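PDB 3HFT: WbmS, polysaccharide deacetylase involved in O-antigen biosynthesis from Bordetella bronchiseptica, which probably removes acetyl groups from a polysaccharide in O-antigen biosynthesis, as a zinc-binding member of the polysaccharide deacetylase family. Local coordinates for residues A[223-226]-A[227-231]. Residues are numbered along the deposited sequence; the frame is centred on the assembly and turned at random.
Sequences EDSR and EVHRN
The imidazole of His229 lays one face of its ring against CA of Arg226, just past the end of helix 219-224. That carbon lies 3.6 Å from the ring centroid and 16° off the ring normal, a CH-pi contact set a little toward the rim of the ring. At the ring edge NE2 donates a hydrogen bond of 2.7 Å to OG of Ser225, which sits almost exactly in the imidazole plane. The Ser225 hydroxyl is held between the backbone N and the carbonyl carbon (chi1 59°), which turns it back to the helix end; having accepted from NE2, it can direct its own proton between the carbonyl oxygens of Arg221 and Tyr222, which together help to place it. Tyr222 stacks on the His229 ring as well.

The backbone turns tightly where Ser225 drops out of helical geometry. Val228 N donates to Ser225 O at 2.7 Å, while His229 N makes only a weak, long bond to Arg226 O. A water bridges the same bend, donating to Asp224 O and accepting from Glu227 N. Arg226 reaches the other way: bent at chi3 (90°), its chain brings NH1 to a salt bridge of 2.9 Å with Glu223 OE2, about one helical turn back. This holds the guanidinium beside Glu223, both side chains being exposed.

Next, a type I turn from Val228 to Asn231, closed by a bond from Asn231 N to Val228 O, continues the loop that runs to helix 245-256. Met214 of helix 209-214 touches Ser225 and His229, and Trp238 of the following loop packs on Ser225 and Val228. Arg230 NH1 ties this surface bend to the carbonyl oxygen of Trp47, shortly after strand 39-44 of the parallel sheet and next to the zinc ligand Asp46.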
# COMPACT_ATOMS: atom_id res chain seq x y z
N GLU A 223 21.01 12.79 -9.61
CA GLU A 223 21.40 13.77 -8.60
C GLU A 223 22.53 14.69 -9.08
O GLU A 223 22.49 15.89 -8.81
CB GLU A 223 21.80 13.08 -7.30
CG GLU A 223 20.64 12.39 -6.58
CD GLU A 223 19.57 13.36 -6.09
OE1 GLU A 223 19.95 14.51 -5.73
OE2 GLU A 223 18.35 12.97 -6.05
N ASP A 224 23.52 14.15 -9.78
CA ASP A 224 24.62 14.96 -10.29
C ASP A 224 24.19 16.01 -11.32
O ASP A 224 24.85 17.03 -11.46
CB ASP A 224 25.70 14.10 -10.97
CG ASP A 224 26.52 13.26 -9.99
OD1 ASP A 224 26.41 13.47 -8.78
OD2 ASP A 224 27.27 12.38 -10.48
N SER A 225 23.13 15.73 -12.05
CA SER A 225 22.67 16.58 -13.13
C SER A 225 21.55 17.55 -12.72
O SER A 225 20.98 18.23 -13.59
CB SER A 225 22.13 15.69 -14.25
OG SER A 225 21.04 14.86 -13.81
N ARG A 226 21.25 17.62 -11.43
CA ARG A 226 20.09 18.36 -10.92
C ARG A 226 19.93 19.76 -11.46
O ARG A 226 18.83 20.19 -11.80
CB ARG A 226 20.16 18.48 -9.40
CG ARG A 226 19.83 17.23 -8.66
CD ARG A 226 19.57 17.52 -7.19
NE ARG A 226 18.16 17.82 -7.00
CZ ARG A 226 17.20 16.90 -6.91
NH1 ARG A 226 17.50 15.62 -6.98
NH2 ARG A 226 15.94 17.27 -6.75
N GLU A 227 21.03 20.48 -11.55
CA GLU A 227 20.97 21.85 -12.03
C GLU A 227 20.67 21.99 -13.52
O GLU A 227 20.42 23.10 -13.97
CB GLU A 227 22.28 22.56 -11.71
CG GLU A 227 22.55 22.64 -10.21
CD GLU A 227 21.38 23.25 -9.46
OE1 GLU A 227 21.16 24.47 -9.63
OE2 GLU A 227 20.68 22.51 -8.72
N VAL A 228 20.65 20.87 -14.24
CA VAL A 228 20.49 20.88 -15.68
C VAL A 228 19.15 20.30 -16.13
O VAL A 228 18.83 20.36 -17.31
CB VAL A 228 21.63 20.06 -16.34
CG1 VAL A 228 21.72 20.35 -17.82
CG2 VAL A 228 22.95 20.38 -15.65
N HIS A 229 18.34 19.80 -15.19
CA HIS A 229 17.09 19.09 -15.53
C HIS A 229 16.07 19.88 -16.31
O HIS A 229 15.18 19.30 -16.92
CB HIS A 229 16.40 18.47 -14.30
CG HIS A 229 17.20 17.39 -13.63
ND1 HIS A 229 16.88 16.89 -12.38
CD2 HIS A 229 18.33 16.76 -14.01
CE1 HIS A 229 17.77 15.98 -12.04
NE2 HIS A 229 18.68 15.89 -13.01
N ARG A 230 16.20 21.20 -16.32
CA ARG A 230 15.30 22.02 -17.10
C ARG A 230 16.05 22.80 -18.18
O ARG A 230 15.51 23.75 -18.73
CB ARG A 230 14.54 22.96 -16.17
CG ARG A 230 13.98 22.25 -14.93
CD ARG A 230 13.10 23.16 -14.11
NE ARG A 230 11.87 23.42 -14.84
CZ ARG A 230 10.77 22.67 -14.78
NH1 ARG A 230 10.69 21.63 -13.99
NH2 ARG A 230 9.74 23.00 -15.52
N ASN A 231 17.27 22.37 -18.52
CA ASN A 231 18.11 23.04 -19.51
C ASN A 231 18.08 22.25 -20.82
O ASN A 231 18.72 21.20 -20.93
CB ASN A 231 19.53 23.12 -18.99
CG ASN A 231 20.43 23.94 -19.86
OD1 ASN A 231 20.28 23.98 -21.09
ND2 ASN A 231 21.41 24.59 -19.24
O HOH W 1 23.76 19.71 -11.36